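Local coordinates for molybdopterin biosynthesis enzyme, MoaB (Thermus thermophilus, PDB 3MCH), which probably binds molybdopterin and takes part in the biosynthesis of the molybdenum cofactor, at residues His23-Ile26 with Arg27-Leu30; Arg55-Ala58 with Asp59-Leu63; Pro44-Pro47 with Pro48-Lys51; Thr107-Ala110 with Ala111-Arg114. All blocks are in the same frame, centred on the assembly; numbering follows the deposited sequence.

Contact 1 (His23-Ile26 with Arg27-Leu30); sequences HLAI and REVL
Four successive i to i+4 backbone hydrogen bonds join His23-Ile26 to Arg27-Leu30, from Arg27 N to His23 O (3.1 Å) through to Leu30 N to Ile26 O, so this is a continuous stretch of regular alpha helix. His23 and Arg27 lie side by side and point the same way. His23 has CG anti to its backbone N (chi1 165°), which carries the imidazole along the helix toward the next turn. The arginine chain is extended from CG to NE and brings NE to 2.9 Å from His23 NE2. The ring and guanidinium planes are turned 62° apart, and the histidine nitrogen comes in at the guanidinium edge. Tyr40 stacks on the His23 ring. Were Arg27 cut back to an alanine, His23 NE2 would probably lose this close neighbour and the imidazole could shift against Tyr40. One turn on, Ile26 CG2 meets Leu30 CD1 at 4.1 Å, again with the two side chains alongside each other. On the polar side, a water donates to Ala25 O (2.8 Å) and to Glu28 OE1 (2.7 Å), tying the carboxylate to the backbone. Ile26 and Val29 pack on helix 132-142, and His23 and Ile26 reach Ile6. Helix 21-30 links parallel strands 2-9 and 35-43 in a beta-alpha-beta unit.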
loop_
_atom_site.group_PDB
_atom_site.type_symbol
_atom_site.label_atom_id
_atom_site.label_comp_id
_atom_site.label_asym_id
_atom_site.label_seq_id
_atom_site.Cartn_x
_atom_site.Cartn_y
_atom_site.Cartn_z
ATOM N N HIS B 23 4.092 -24.901 7.275
ATOM C CA HIS B 23 5.532 -25.006 7.057
ATOM C C HIS B 23 5.757 -25.875 5.815
ATOM O O HIS B 23 6.536 -25.527 4.927
ATOM C CB HIS B 23 6.181 -25.662 8.282
ATOM C CG HIS B 23 7.580 -26.145 8.054
ATOM N ND1 HIS B 23 8.089 -27.263 8.680
ATOM C CD2 HIS B 23 8.582 -25.658 7.284
ATOM C CE1 HIS B 23 9.342 -27.444 8.307
ATOM N NE2 HIS B 23 9.667 -26.485 7.459
ATOM N N LEU B 24 5.061 -27.007 5.756
ATOM C CA LEU B 24 5.193 -27.922 4.625
ATOM C C LEU B 24 4.713 -27.331 3.305
ATOM O O LEU B 24 5.305 -27.583 2.258
ATOM C CB LEU B 24 4.435 -29.220 4.903
ATOM C CG LEU B 24 4.961 -30.059 6.069
ATOM C CD1 LEU B 24 4.104 -31.300 6.214
ATOM C CD2 LEU B 24 6.413 -30.445 5.828
ATOM N N ALA B 25 3.635 -26.555 3.350
ATOM C CA ALA B 25 3.101 -25.939 2.137
ATOM C C ALA B 25 4.118 -24.948 1.578
ATOM O O ALA B 25 4.311 -24.856 0.365
ATOM C CB ALA B 25 1.791 -25.226 2.442
ATOM N N ILE B 26 4.760 -24.205 2.473
ATOM C CA ILE B 26 5.760 -23.227 2.072
ATOM C C ILE B 26 6.947 -23.911 1.392
ATOM O O ILE B 26 7.390 -23.486 0.328
ATOM C CB ILE B 26 6.232 -22.397 3.285
ATOM C CG1 ILE B 26 5.062 -21.536 3.782
ATOM C CG2 ILE B 26 7.437 -21.542 2.899
ATOM C CD1 ILE B 26 4.376 -20.611 2.749
ATOM N N ARG B 27 7.455 -24.981 1.995
ATOM C CA ARG B 27 8.573 -25.700 1.391
ATOM C C ARG B 27 8.250 -26.155 -0.038
ATOM O O ARG B 27 9.104 -26.104 -0.928
ATOM C CB ARG B 27 8.933 -26.926 2.230
ATOM C CG ARG B 27 9.812 -26.652 3.436
ATOM C CD ARG B 27 10.124 -27.964 4.144
ATOM N NE ARG B 27 11.006 -27.810 5.299
ATOM C CZ ARG B 27 12.335 -27.829 5.251
ATOM N NH1 ARG B 27 12.967 -27.995 4.096
ATOM N NH2 ARG B 27 13.035 -27.700 6.370
ATOM N N GLU B 28 7.017 -26.605 -0.252
ATOM C CA GLU B 28 6.593 -27.080 -1.567
ATOM C C GLU B 28 6.661 -25.988 -2.629
ATOM O O GLU B 28 7.091 -26.231 -3.755
ATOM C CB GLU B 28 5.167 -27.628 -1.493
ATOM C CG GLU B 28 4.971 -28.678 -0.412
ATOM C CD GLU B 28 3.572 -29.268 -0.409
ATOM O OE1 GLU B 28 2.591 -28.491 -0.449
ATOM O OE2 GLU B 28 3.455 -30.510 -0.354
ATOM N N VAL B 29 6.227 -24.786 -2.274
ATOM C CA VAL B 29 6.253 -23.680 -3.219
ATOM C C VAL B 29 7.682 -23.365 -3.646
ATOM O O VAL B 29 7.947 -23.099 -4.820
ATOM C CB VAL B 29 5.633 -22.403 -2.608
ATOM C CG1 VAL B 29 5.763 -21.239 -3.589
ATOM C CG2 VAL B 29 4.170 -22.646 -2.268
ATOM N N LEU B 30 8.598 -23.409 -2.686
ATOM C CA LEU B 30 10.002 -23.098 -2.934
ATOM C C LEU B 30 10.762 -24.190 -3.679
ATOM O O LEU B 30 11.730 -23.906 -4.390
ATOM C CB LEU B 30 10.700 -22.811 -1.605
ATOM C CG LEU B 30 10.103 -21.675 -0.773
ATOM C CD1 LEU B 30 10.791 -21.623 0.587
ATOM C CD2 LEU B 30 10.271 -20.356 -1.520
HETATM O O HOH W 1 2.283 -25.891 -1.231
#

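Contact 2 (Arg55-Ala58 with Asp59-Leu63); sequences RLWA and DREGL
Leu56 and Arg60 lie alongside each other one turn apart, at the end of helix 47-60. Arg60 has CG anti to its backbone N (chi1 -172°) and a bend at chi3, which together bring NH1 to 3.5 Å from Leu56 CG. Leu56 CD1 sits over one face of the guanidinium. Arg60 NE also makes a long salt bridge with Glu61 OE2, at 3.8 Å. With a smaller alanine at Leu56, NH1 would probably lose its apolar support and the guanidinium would be less restrained. On the inner side, Leu63 CD1 lies over one face of the Trp57 indole, toward its rim, and also touches Trp57 CB at 3.7 Å. The indole NE1 bonds to Glu41. Asp59 crosses Arg55, its OD2 3.4 Å from Arg55 CG rather than at the guanidinium; that carboxylate oxygen makes its salt bridge with Arg120 on strand 117-120. The backbone unwinds here. Asp59 N still bonds to Arg55 O. Leu56 O then takes two donors, Arg60 N and Glu61 N, each at 2.9 Å, and the Glu61 bond is the straighter at 168°. This is a wider, pi-type turn. Leu63 N reaches back to Trp57 O (3.0 Å), and Gly62 leaves helical geometry with positive phi, which favours glycine. Its CA makes a C-H...O contact with Ala58 O at 3.5 Å. An i to i+6 bond closing round a glycine of positive phi makes a widened C-terminal helix cap, here leading the chain into strand 65-69.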
loop_
_atom_site.group_PDB
_atom_site.type_symbol
_atom_site.label_atom_id
_atom_site.label_comp_id
_atom_site.label_asym_id
_atom_site.label_seq_id
_atom_site.Cartn_x
_atom_site.Cartn_y
_atom_site.Cartn_z
ATOM N N ARG B 55 15.355 -11.193 14.775
ATOM C CA ARG B 55 16.596 -10.470 15.017
ATOM C C ARG B 55 17.779 -11.424 14.862
ATOM O O ARG B 55 18.771 -11.105 14.207
ATOM C CB ARG B 55 16.586 -9.886 16.432
ATOM C CG ARG B 55 17.616 -8.798 16.676
ATOM C CD ARG B 55 17.713 -8.470 18.161
ATOM N NE ARG B 55 16.410 -8.168 18.753
ATOM C CZ ARG B 55 15.712 -7.060 18.520
ATOM N NH1 ARG B 55 14.536 -6.883 19.107
ATOM N NH2 ARG B 55 16.191 -6.123 17.711
ATOM N N LEU B 56 17.657 -12.593 15.480
ATOM C CA LEU B 56 18.688 -13.625 15.433
ATOM C C LEU B 56 18.960 -14.077 14.001
ATOM O O LEU B 56 20.103 -14.081 13.538
ATOM C CB LEU B 56 18.243 -14.838 16.253
ATOM C CG LEU B 56 19.022 -15.249 17.505
ATOM C CD1 LEU B 56 19.019 -14.120 18.519
ATOM C CD2 LEU B 56 18.390 -16.501 18.094
ATOM N N TRP B 57 17.894 -14.462 13.307
ATOM C CA TRP B 57 17.994 -14.948 11.937
ATOM C C TRP B 57 18.589 -13.952 10.950
ATOM O O TRP B 57 19.353 -14.330 10.064
ATOM C CB TRP B 57 16.614 -15.396 11.453
ATOM C CG TRP B 57 16.159 -16.687 12.065
ATOM C CD1 TRP B 57 16.763 -17.374 13.085
ATOM C CD2 TRP B 57 15.020 -17.462 11.681
ATOM N NE1 TRP B 57 16.071 -18.529 13.353
ATOM C CE2 TRP B 57 14.997 -18.610 12.505
ATOM C CE3 TRP B 57 14.014 -17.301 10.718
ATOM C CZ2 TRP B 57 14.009 -19.593 12.394
ATOM C CZ3 TRP B 57 13.032 -18.277 10.609
ATOM C CH2 TRP B 57 13.037 -19.410 11.441
ATOM N N ALA B 58 18.244 -12.682 11.101
ATOM C CA ALA B 58 18.758 -11.667 10.201
ATOM C C ALA B 58 20.145 -11.197 10.611
ATOM O O ALA B 58 21.092 -11.276 9.834
ATOM C CB ALA B 58 17.803 -10.477 10.155
ATOM N N ASP B 59 20.253 -10.722 11.847
ATOM C CA ASP B 59 21.508 -10.184 12.361
ATOM C C ASP B 59 22.643 -11.176 12.580
ATOM O O ASP B 59 23.788 -10.894 12.218
ATOM C CB ASP B 59 21.250 -9.426 13.666
ATOM C CG ASP B 59 20.278 -8.274 13.489
ATOM O OD1 ASP B 59 19.850 -8.017 12.340
ATOM O OD2 ASP B 59 19.942 -7.623 14.500
ATOM N N ARG B 60 22.348 -12.329 13.169
ATOM C CA ARG B 60 23.404 -13.300 13.429
ATOM C C ARG B 60 23.538 -14.429 12.419
ATOM O O ARG B 60 24.636 -14.686 11.925
ATOM C CB ARG B 60 23.242 -13.891 14.829
ATOM C CG ARG B 60 24.418 -14.757 15.241
ATOM C CD ARG B 60 24.413 -15.012 16.731
ATOM N NE ARG B 60 23.265 -15.807 17.151
ATOM C CZ ARG B 60 22.945 -16.029 18.420
ATOM N NH1 ARG B 60 21.885 -16.767 18.720
ATOM N NH2 ARG B 60 23.680 -15.500 19.389
ATOM N N GLU B 61 22.438 -15.112 12.117
ATOM C CA GLU B 61 22.480 -16.220 11.165
ATOM C C GLU B 61 22.695 -15.745 9.731
ATOM O O GLU B 61 23.198 -16.493 8.892
ATOM C CB GLU B 61 21.193 -17.046 11.243
ATOM C CG GLU B 61 20.907 -17.648 12.614
ATOM C CD GLU B 61 22.100 -18.386 13.197
ATOM O OE1 GLU B 61 22.768 -19.124 12.447
ATOM O OE2 GLU B 61 22.366 -18.237 14.409
ATOM N N GLY B 62 22.296 -14.508 9.452
ATOM C CA GLY B 62 22.472 -13.950 8.124
ATOM C C GLY B 62 21.614 -14.565 7.035
ATOM O O GLY B 62 22.038 -14.644 5.881
ATOM N N LEU B 63 20.409 -15.002 7.384
ATOM C CA LEU B 63 19.538 -15.597 6.378
ATOM C C LEU B 63 19.194 -14.556 5.319
ATOM O O LEU B 63 19.166 -13.357 5.593
ATOM C CB LEU B 63 18.260 -16.143 7.019
ATOM C CG LEU B 63 18.459 -17.265 8.045
ATOM C CD1 LEU B 63 17.105 -17.707 8.558
ATOM C CD2 LEU B 63 19.197 -18.439 7.417
#

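Contact 3 (Pro44-Pro47 with Pro48-Lys51); sequences PDEP and PMIK
Pro47 and Pro48 pack tightly at the start of helix 47-60, their rings side by side and pointing the same way. Pro47 CB is 3.2 Å from Pro48 CD, closer than ordinary van der Waals contact, as the peptide link between the two prolines brings them together. Glu46 is the N-cap residue. Its carbonyl oxygen accepts a bond from Ile50 N (3.0 Å, 162°), lying in the carbonyl plane, and a weak one from Met49 N. Lys51 N bonds to Pro47 O at 2.9 Å. Ile50 belongs to the buried side: with CG1 anti to its carbonyl carbon (chi1 -68°), that branch approaches Glu46 O and reaches Pro44 O at 3.7 Å, while the side chain packs on Val9 and Val43. The outer side is looser. Met49 is exposed, and its chain bends at chi3 (81°). It crosses Pro44 at about a right angle, with SD and CE both against the proline ring. The nearest approach is 3.7 Å, from SD to Pro44 CG. Asp45 centres an inverse gamma turn between Pro44 and Glu46. The charged ends turn to other parts of the chain, Glu46 to Arg77 and Lys51 to Glu86. Neither proline has an N-H to give, which costs little in a first turn. The chemistry is consistent with a helix start stiffened by ring constraint, its side-chain charges paired with neighbouring segments.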
loop_
_atom_site.group_PDB
_atom_site.type_symbol
_atom_site.label_atom_id
_atom_site.label_comp_id
_atom_site.label_asym_id
_atom_site.label_seq_id
_atom_site.Cartn_x
_atom_site.Cartn_y
_atom_site.Cartn_z
ATOM N N PRO B 44 5.698 -18.345 19.766
ATOM C CA PRO B 44 4.393 -17.943 20.299
ATOM C C PRO B 44 3.915 -16.617 19.705
ATOM O O PRO B 44 4.679 -15.915 19.041
ATOM C CB PRO B 44 4.655 -17.823 21.802
ATOM C CG PRO B 44 5.813 -18.749 22.036
ATOM C CD PRO B 44 6.687 -18.470 20.849
ATOM N N ASP B 45 2.649 -16.287 19.948
ATOM C CA ASP B 45 2.069 -15.036 19.468
ATOM C C ASP B 45 2.493 -14.000 20.496
ATOM O O ASP B 45 1.653 -13.404 21.169
ATOM C CB ASP B 45 0.541 -15.111 19.465
ATOM C CG ASP B 45 -0.008 -15.763 18.219
ATOM O OD1 ASP B 45 0.253 -15.240 17.117
ATOM O OD2 ASP B 45 -0.699 -16.794 18.339
ATOM N N GLU B 46 3.797 -13.801 20.630
ATOM C CA GLU B 46 4.316 -12.830 21.580
ATOM C C GLU B 46 5.322 -11.995 20.814
ATOM O O GLU B 46 6.415 -12.460 20.501
ATOM C CB GLU B 46 4.987 -13.441 22.810
ATOM C CG GLU B 46 4.023 -14.062 23.806
ATOM C CD GLU B 46 3.089 -13.040 24.427
ATOM O OE1 GLU B 46 3.584 -12.002 24.919
ATOM O OE2 GLU B 46 1.862 -13.278 24.432
ATOM N N PRO B 47 4.966 -10.741 20.503
ATOM C CA PRO B 47 5.856 -9.843 19.767
ATOM C C PRO B 47 7.323 -9.921 20.202
ATOM O O PRO B 47 8.215 -10.030 19.362
ATOM C CB PRO B 47 5.236 -8.474 20.018
ATOM C CG PRO B 47 3.774 -8.791 20.030
ATOM C CD PRO B 47 3.713 -10.053 20.872
ATOM N N PRO B 48 7.592 -9.872 21.522
ATOM C CA PRO B 48 8.972 -9.942 22.010
ATOM C C PRO B 48 9.725 -11.165 21.492
ATOM O O PRO B 48 10.883 -11.075 21.084
ATOM C CB PRO B 48 8.798 -9.986 23.529
ATOM C CG PRO B 48 7.565 -9.188 23.741
ATOM C CD PRO B 48 6.654 -9.683 22.643
ATOM N N MET B 49 9.056 -12.310 21.514
ATOM C CA MET B 49 9.663 -13.552 21.065
ATOM C C MET B 49 9.785 -13.625 19.552
ATOM O O MET B 49 10.758 -14.164 19.030
ATOM C CB MET B 49 8.859 -14.732 21.590
ATOM C CG MET B 49 8.824 -14.778 23.104
ATOM S SD MET B 49 7.948 -16.209 23.706
ATOM C CE MET B 49 9.235 -17.453 23.561
ATOM N N ILE B 50 8.796 -13.090 18.849
ATOM C CA ILE B 50 8.843 -13.089 17.391
ATOM C C ILE B 50 10.060 -12.269 16.982
ATOM O O ILE B 50 10.861 -12.692 16.147
ATOM C CB ILE B 50 7.571 -12.449 16.783
ATOM C CG1 ILE B 50 6.357 -13.338 17.057
ATOM C CG2 ILE B 50 7.751 -12.249 15.277
ATOM C CD1 ILE B 50 5.003 -12.666 16.833
ATOM N N LYS B 51 10.200 -11.097 17.595
ATOM C CA LYS B 51 11.310 -10.207 17.299
ATOM C C LYS B 51 12.680 -10.810 17.614
ATOM O O LYS B 51 13.635 -10.591 16.875
ATOM C CB LYS B 51 11.117 -8.881 18.047
ATOM C CG LYS B 51 9.804 -8.190 17.685
ATOM C CD LYS B 51 9.602 -6.859 18.405
ATOM C CE LYS B 51 10.566 -5.797 17.909
ATOM N NZ LYS B 51 10.241 -4.449 18.473
#

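Contact 4 (Thr107-Ala110 with Ala111-Arg114); sequences TPMA and ALSR
Pro108 is the first residue to meet Ala111-Arg114: its O accepts from Ala111 N at 3.0 Å, after Thr107 O has taken a weak bond from Ala110 N. The Pro108 bond is straight at the hydrogen (167°), but the donor lies above the carbonyl plane and not on a lone pair. Ala111 CB also comes to 3.4 Å from Pro108 O. Next, Met109 O accepts from Leu112 N at 3.1 Å, again from above the carbonyl plane. The two side chains of this pair lie alongside each other and point the same way. The methionine chain bends at chi2 and chi3, and its SD comes to 4.0 Å from Leu112 CD1. Leu112 has CG anti to its carbonyl carbon (chi1 -62°), which also places CG 3.7 Å from Met109 O. Both residues pack on His148 of the second subunit, and Pro108 packs on Val145 of that subunit. Ala110 closes the first segment. Its carbonyl receives Ser113 N in a weak bond of 3.4 Å. Ser113 turns its hydroxyl to Thr72, and Arg114 reaches Glu82 in the same chain and Glu91 O of the second subunit. Successive i to i+3 bonds are characteristic of a short 3-10 helix, which here lies in the loop between helix 93-99 and strand 117-120 and borders the subunit interface.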
loop_
_atom_site.group_PDB
_atom_site.type_symbol
_atom_site.label_atom_id
_atom_site.label_comp_id
_atom_site.label_asym_id
_atom_site.label_seq_id
_atom_site.Cartn_x
_atom_site.Cartn_y
_atom_site.Cartn_z
ATOM N N THR B 107 -8.790 -15.068 -4.605
ATOM C CA THR B 107 -9.309 -15.427 -3.288
ATOM C C THR B 107 -9.508 -14.049 -2.660
ATOM O O THR B 107 -8.541 -13.368 -2.317
ATOM C CB THR B 107 -8.417 -16.346 -2.422
ATOM O OG1 THR B 107 -8.172 -17.574 -3.120
ATOM C CG2 THR B 107 -9.095 -16.651 -1.093
ATOM N N PRO B 108 -10.772 -13.624 -2.499
ATOM C CA PRO B 108 -11.127 -12.324 -1.915
ATOM C C PRO B 108 -10.651 -12.159 -0.471
ATOM O O PRO B 108 -10.134 -11.106 -0.105
ATOM C CB PRO B 108 -12.650 -12.313 -2.024
ATOM C CG PRO B 108 -12.880 -12.974 -3.345
ATOM C CD PRO B 108 -11.916 -14.147 -3.299
ATOM N N MET B 109 -10.826 -13.195 0.344
ATOM C CA MET B 109 -10.436 -13.135 1.749
ATOM C C MET B 109 -8.959 -12.813 1.969
ATOM O O MET B 109 -8.577 -12.323 3.033
ATOM C CB MET B 109 -10.789 -14.455 2.445
ATOM C CG MET B 109 -11.544 -14.287 3.759
ATOM S SD MET B 109 -12.958 -13.160 3.635
ATOM C CE MET B 109 -14.103 -14.133 2.640
ATOM N N ALA B 110 -8.133 -13.082 0.962
ATOM C CA ALA B 110 -6.698 -12.826 1.057
ATOM C C ALA B 110 -6.399 -11.346 1.286
ATOM O O ALA B 110 -5.322 -10.987 1.759
ATOM C CB ALA B 110 -5.994 -13.315 -0.211
ATOM N N ALA B 111 -7.361 -10.490 0.966
ATOM C CA ALA B 111 -7.187 -9.049 1.136
ATOM C C ALA B 111 -7.156 -8.603 2.595
ATOM O O ALA B 111 -6.739 -7.485 2.895
ATOM C CB ALA B 111 -8.294 -8.303 0.392
ATOM N N LEU B 112 -7.589 -9.469 3.506
ATOM C CA LEU B 112 -7.621 -9.113 4.919
ATOM C C LEU B 112 -6.298 -9.276 5.660
ATOM O O LEU B 112 -6.189 -8.899 6.826
ATOM C CB LEU B 112 -8.713 -9.912 5.636
ATOM C CG LEU B 112 -10.137 -9.656 5.133
ATOM C CD1 LEU B 112 -11.114 -10.469 5.959
ATOM C CD2 LEU B 112 -10.467 -8.174 5.230
ATOM N N SER B 113 -5.294 -9.834 4.991
ATOM C CA SER B 113 -3.993 -10.017 5.625
ATOM C C SER B 113 -3.285 -8.683 5.819
ATOM O O SER B 113 -3.189 -7.883 4.892
ATOM C CB SER B 113 -3.110 -10.934 4.776
ATOM O OG SER B 113 -1.856 -11.119 5.397
ATOM N N ARG B 114 -2.779 -8.460 7.028
ATOM C CA ARG B 114 -2.069 -7.235 7.350
ATOM C C ARG B 114 -0.566 -7.481 7.287
ATOM O O ARG B 114 0.227 -6.648 7.717
ATOM C CB ARG B 114 -2.455 -6.760 8.755
ATOM C CG ARG B 114 -3.953 -6.581 8.958
ATOM C CD ARG B 114 -4.261 -6.083 10.366
ATOM N NE ARG B 114 -3.568 -4.830 10.645
ATOM C CZ ARG B 114 -2.435 -4.729 11.333
ATOM N NH1 ARG B 114 -1.852 -5.811 11.831
ATOM N NH2 ARG B 114 -1.877 -3.539 11.510
#

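In the fold
From the N terminus, contact 1 comes first, in helix 21-30 between parallel strands 2-9 and 35-43. After strand 35-43, contact 3 starts helix 47-60 and contact 2 ends it. The two adjoin in the sequence, with centres 16 Å apart, and contact 2 delivers the chain to strand 65-69. Contact 4 follows much later, in the loop between helix 93-99 and strand 117-120. All four run in series: none nests in or crosses another, and each closes only a local turn. Contacts 2 and 4 lie on opposite sides of the chain's centre, 29 Å apart between centres. Contact 4 is the one that touches another subunit.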